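Putative dioxygenase (1H-3-hydroxy-4-oxoquinaldine 2,4-dioxygenase) (Mycobacteroides abscessus subsp. abscessus, PDB 6RA3) cleaves the quinolone ring of the Pseudomonas quorum-sensing signal PQS with dioxygen, releasing N-octanoylanthranilate and carbon monoxide. Local coordinates at residues 28-40 with 52-64. Residues are numbered along the deposited sequence; the frame is centred on the assembly and turned at random.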
# COMPACT_ATOMS: atom_id res chain seq x y z
N LEU A 28 -4.01 -17.64 7.60
CA LEU A 28 -2.77 -18.17 7.04
C LEU A 28 -3.14 -18.67 5.66
O LEU A 28 -4.07 -19.48 5.53
CB LEU A 28 -2.20 -19.29 7.90
CG LEU A 28 -1.84 -18.91 9.33
CD1 LEU A 28 -1.61 -20.16 10.16
CD2 LEU A 28 -0.63 -17.99 9.40
N SER A 29 -2.44 -18.17 4.65
CA SER A 29 -2.78 -18.48 3.27
C SER A 29 -1.98 -19.71 2.83
O SER A 29 -1.18 -20.26 3.58
CB SER A 29 -2.52 -17.26 2.38
OG SER A 29 -3.29 -16.14 2.78
N GLY A 30 -2.25 -20.17 1.62
CA GLY A 30 -1.50 -21.25 1.00
C GLY A 30 -0.21 -20.73 0.39
O GLY A 30 0.21 -19.59 0.63
N TRP A 31 0.43 -21.57 -0.42
CA TRP A 31 1.69 -21.19 -1.04
C TRP A 31 1.40 -20.28 -2.21
O TRP A 31 0.44 -20.50 -2.94
CB TRP A 31 2.50 -22.41 -1.51
CG TRP A 31 3.19 -23.10 -0.44
CD1 TRP A 31 2.68 -24.09 0.32
CD2 TRP A 31 4.52 -22.85 0.07
NE1 TRP A 31 3.59 -24.48 1.25
CE2 TRP A 31 4.73 -23.74 1.11
CE3 TRP A 31 5.54 -21.97 -0.29
CZ2 TRP A 31 5.93 -23.79 1.81
CZ3 TRP A 31 6.71 -22.01 0.42
CH2 TRP A 31 6.91 -22.92 1.46
N ALA A 32 2.21 -19.23 -2.37
CA ALA A 32 2.19 -18.36 -3.53
C ALA A 32 1.03 -17.39 -3.54
O ALA A 32 0.62 -16.93 -4.60
CB ALA A 32 2.15 -19.14 -4.86
N HIS A 33 0.48 -17.04 -2.39
CA HIS A 33 -0.49 -15.96 -2.37
C HIS A 33 -0.50 -15.42 -0.96
O HIS A 33 0.16 -15.96 -0.06
CB HIS A 33 -1.88 -16.39 -2.90
CG HIS A 33 -2.58 -17.43 -2.08
ND1 HIS A 33 -3.88 -17.78 -2.32
CD2 HIS A 33 -2.16 -18.20 -1.05
CE1 HIS A 33 -4.25 -18.71 -1.46
NE2 HIS A 33 -3.22 -18.99 -0.68
N ASP A 34 -1.18 -14.29 -0.79
CA ASP A 34 -1.00 -13.52 0.43
C ASP A 34 -2.33 -13.29 1.15
O ASP A 34 -3.31 -13.98 0.91
CB ASP A 34 -0.30 -12.20 0.09
CG ASP A 34 -1.10 -11.32 -0.85
OD1 ASP A 34 -2.25 -11.69 -1.20
OD2 ASP A 34 -0.58 -10.25 -1.25
N LEU A 35 -2.36 -12.28 2.02
CA LEU A 35 -3.51 -12.10 2.89
C LEU A 35 -4.76 -11.71 2.13
O LEU A 35 -5.87 -11.86 2.67
CB LEU A 35 -3.10 -11.13 4.00
CG LEU A 35 -2.42 -9.81 3.64
CD1 LEU A 35 -3.30 -9.03 2.67
CD2 LEU A 35 -2.13 -9.01 4.92
N ARG A 36 -4.65 -11.31 0.86
CA ARG A 36 -5.82 -11.12 0.00
C ARG A 36 -6.63 -12.40 -0.20
O ARG A 36 -7.75 -12.33 -0.72
CB ARG A 36 -5.44 -10.61 -1.39
CG ARG A 36 -4.55 -9.34 -1.42
CD ARG A 36 -4.15 -8.96 -2.86
NE ARG A 36 -5.34 -8.62 -3.66
CZ ARG A 36 -5.75 -7.38 -3.95
NH1 ARG A 36 -5.08 -6.31 -3.54
NH2 ARG A 36 -6.86 -7.21 -4.68
N ALA A 37 -6.08 -13.56 0.15
CA ALA A 37 -6.89 -14.78 0.15
C ALA A 37 -8.06 -14.66 1.12
O ALA A 37 -9.02 -15.44 1.03
CB ALA A 37 -6.05 -16.00 0.52
N TYR A 38 -8.01 -13.69 2.04
CA TYR A 38 -9.01 -13.54 3.10
C TYR A 38 -9.74 -12.21 3.02
O TYR A 38 -10.45 -11.86 3.96
CB TYR A 38 -8.36 -13.72 4.46
CG TYR A 38 -7.93 -15.15 4.68
CD1 TYR A 38 -8.82 -16.09 5.20
CD2 TYR A 38 -6.66 -15.58 4.32
CE1 TYR A 38 -8.44 -17.40 5.40
CE2 TYR A 38 -6.27 -16.91 4.52
CZ TYR A 38 -7.18 -17.81 5.05
OH TYR A 38 -6.83 -19.13 5.25
N ASP A 39 -9.63 -11.49 1.91
CA ASP A 39 -10.41 -10.26 1.74
C ASP A 39 -11.90 -10.53 1.88
O ASP A 39 -12.63 -9.72 2.46
CB ASP A 39 -10.14 -9.62 0.38
CG ASP A 39 -8.86 -8.79 0.35
OD1 ASP A 39 -8.27 -8.54 1.42
OD2 ASP A 39 -8.43 -8.41 -0.76
N GLY A 40 -12.38 -11.64 1.31
CA GLY A 40 -13.81 -11.92 1.33
C GLY A 40 -14.33 -12.22 2.71
O GLY A 40 -15.45 -11.83 3.06
N VAL A 52 -5.95 -11.08 12.71
CA VAL A 52 -4.59 -10.81 12.24
C VAL A 52 -4.39 -11.67 11.00
O VAL A 52 -4.39 -12.91 11.10
CB VAL A 52 -3.52 -11.13 13.31
CG1 VAL A 52 -2.10 -11.03 12.72
CG2 VAL A 52 -3.66 -10.25 14.51
N ARG A 53 -4.26 -11.04 9.84
CA ARG A 53 -3.98 -11.77 8.61
C ARG A 53 -2.47 -11.78 8.39
O ARG A 53 -1.82 -10.73 8.47
CB ARG A 53 -4.69 -11.14 7.41
CG ARG A 53 -6.19 -11.10 7.52
CD ARG A 53 -6.81 -10.72 6.20
NE ARG A 53 -6.51 -9.32 5.91
CZ ARG A 53 -6.73 -8.72 4.75
NH1 ARG A 53 -7.25 -9.39 3.72
NH2 ARG A 53 -6.43 -7.44 4.61
N VAL A 54 -1.90 -12.97 8.15
CA VAL A 54 -0.46 -13.15 8.15
C VAL A 54 0.00 -13.64 6.79
O VAL A 54 -0.60 -14.54 6.20
CB VAL A 54 -0.01 -14.14 9.25
CG1 VAL A 54 1.48 -14.41 9.13
CG2 VAL A 54 -0.34 -13.61 10.61
N CYS A 55 1.09 -13.05 6.31
CA CYS A 55 1.75 -13.47 5.08
C CYS A 55 2.95 -14.32 5.44
O CYS A 55 3.59 -14.09 6.46
CB CYS A 55 2.21 -12.25 4.27
SG CYS A 55 0.94 -11.24 3.50
N TRP A 56 3.24 -15.34 4.62
CA TRP A 56 4.48 -16.08 4.76
C TRP A 56 5.68 -15.21 4.37
O TRP A 56 5.56 -14.24 3.61
CB TRP A 56 4.47 -17.33 3.87
CG TRP A 56 3.27 -18.18 4.03
CD1 TRP A 56 2.37 -18.52 3.05
CD2 TRP A 56 2.82 -18.80 5.24
NE1 TRP A 56 1.39 -19.33 3.59
CE2 TRP A 56 1.64 -19.50 4.93
CE3 TRP A 56 3.30 -18.83 6.55
CZ2 TRP A 56 0.94 -20.23 5.89
CZ3 TRP A 56 2.59 -19.54 7.50
CH2 TRP A 56 1.44 -20.25 7.16
N ARG A 57 6.84 -15.54 4.92
CA ARG A 57 8.09 -14.95 4.47
C ARG A 57 8.21 -15.09 2.96
O ARG A 57 7.72 -16.06 2.36
CB ARG A 57 9.29 -15.58 5.21
CG ARG A 57 9.70 -16.99 4.78
CD ARG A 57 11.01 -17.40 5.43
NE ARG A 57 11.02 -17.33 6.89
CZ ARG A 57 12.08 -17.62 7.63
NH1 ARG A 57 13.22 -17.98 7.05
NH2 ARG A 57 12.01 -17.54 8.95
N GLY A 58 8.75 -14.06 2.31
CA GLY A 58 8.84 -14.04 0.87
C GLY A 58 7.54 -13.81 0.13
O GLY A 58 7.54 -13.78 -1.11
N HIS A 59 6.41 -13.65 0.83
CA HIS A 59 5.11 -13.46 0.21
C HIS A 59 4.56 -12.05 0.37
O HIS A 59 3.49 -11.75 -0.19
CB HIS A 59 4.08 -14.45 0.80
CG HIS A 59 4.27 -15.87 0.36
ND1 HIS A 59 5.36 -16.62 0.74
CD2 HIS A 59 3.53 -16.65 -0.45
CE1 HIS A 59 5.26 -17.83 0.21
NE2 HIS A 59 4.17 -17.87 -0.52
N GLY A 60 5.23 -11.21 1.13
CA GLY A 60 4.78 -9.84 1.35
C GLY A 60 5.02 -8.97 0.13
O GLY A 60 5.30 -9.48 -0.97
N PRO A 61 4.93 -7.64 0.29
CA PRO A 61 5.24 -6.75 -0.83
C PRO A 61 6.67 -6.89 -1.33
O PRO A 61 6.89 -6.71 -2.53
CB PRO A 61 4.95 -5.33 -0.29
CG PRO A 61 4.74 -5.47 1.17
CD PRO A 61 4.43 -6.92 1.48
N ASP A 62 7.64 -7.23 -0.47
CA ASP A 62 9.02 -7.43 -0.91
C ASP A 62 9.13 -8.80 -1.58
O ASP A 62 9.10 -9.83 -0.91
CB ASP A 62 9.98 -7.30 0.27
CG ASP A 62 11.43 -7.63 -0.11
OD1 ASP A 62 11.71 -7.90 -1.31
OD2 ASP A 62 12.30 -7.63 0.81
N ARG A 63 9.26 -8.82 -2.91
CA ARG A 63 9.30 -10.09 -3.63
C ARG A 63 10.71 -10.51 -4.03
O ARG A 63 10.87 -11.35 -4.94
CB ARG A 63 8.38 -10.03 -4.83
CG ARG A 63 6.91 -9.99 -4.45
CD ARG A 63 6.48 -11.16 -3.49
NE ARG A 63 5.09 -10.97 -3.12
CZ ARG A 63 4.10 -11.17 -3.97
NH1 ARG A 63 4.34 -11.61 -5.19
NH2 ARG A 63 2.87 -10.93 -3.60
N ASN A 64 11.71 -10.02 -3.33
CA ASN A 64 13.04 -10.59 -3.47
C ASN A 64 13.01 -12.06 -3.06
O ASN A 64 12.21 -12.49 -2.21
CB ASN A 64 14.06 -9.84 -2.63
CG ASN A 64 14.60 -8.56 -3.34
OD1 ASN A 64 14.62 -8.49 -4.56
ND2 ASN A 64 15.07 -7.60 -2.56
O HOH W 1 0.04 -16.75 4.79
O HOH W 2 -3.41 -14.88 5.39
O HOH W 3 1.16 -15.54 2.35
O HOH W 4 1.99 -9.56 -1.10
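W56 and H59 reach across from 52-64 to hold the backbone of the 29-32 loop. The indole N-H of W56 meets the S29 carbonyl at the ring edge, NE1 to O 2.7 Å, but stands well above that carbonyl's plane; a weak second bond goes to the G30 O. H59 accepts from A32 N through NE2 at 3.0 Å, with the donor 1° out of the imidazole plane. Its ND1 donates to R57 O, which fixes the ring's rotation and leaves NE2 as the acceptor, and W56 CD1 lies over the centre of one H59 face.

At the other end, the bend of R53 at chi3 (-70°) brings NH1 to D39 OD1 at 2.7 Å, a salt bridge on the anti side of the carboxylate, while NH2 pairs with D15. L35 CD1 sits over one face of that guanidinium, toward its rim, and L35 CG rests on C55 SG at 3.7 Å. Between these ends, waters join S29 N and OG to V54 O, and H33 O to W56 N.

Within 28-40, G30 N donates to NE2 of H33, whose other ring nitrogen, ND1, is hydrogen-bonded to H167 NE2. The loop borders the active site: side chain to side chain, W31 is about 4 Å from substrate-binding H97 and H33 about 7 Å from active-site H246. It follows strand 24-28 of the alpha/beta-hydrolase sheet, lying against the end of parallel strand 51-54, with W56 on helix 71-84 and W31 touching both that helix and helix 177-194.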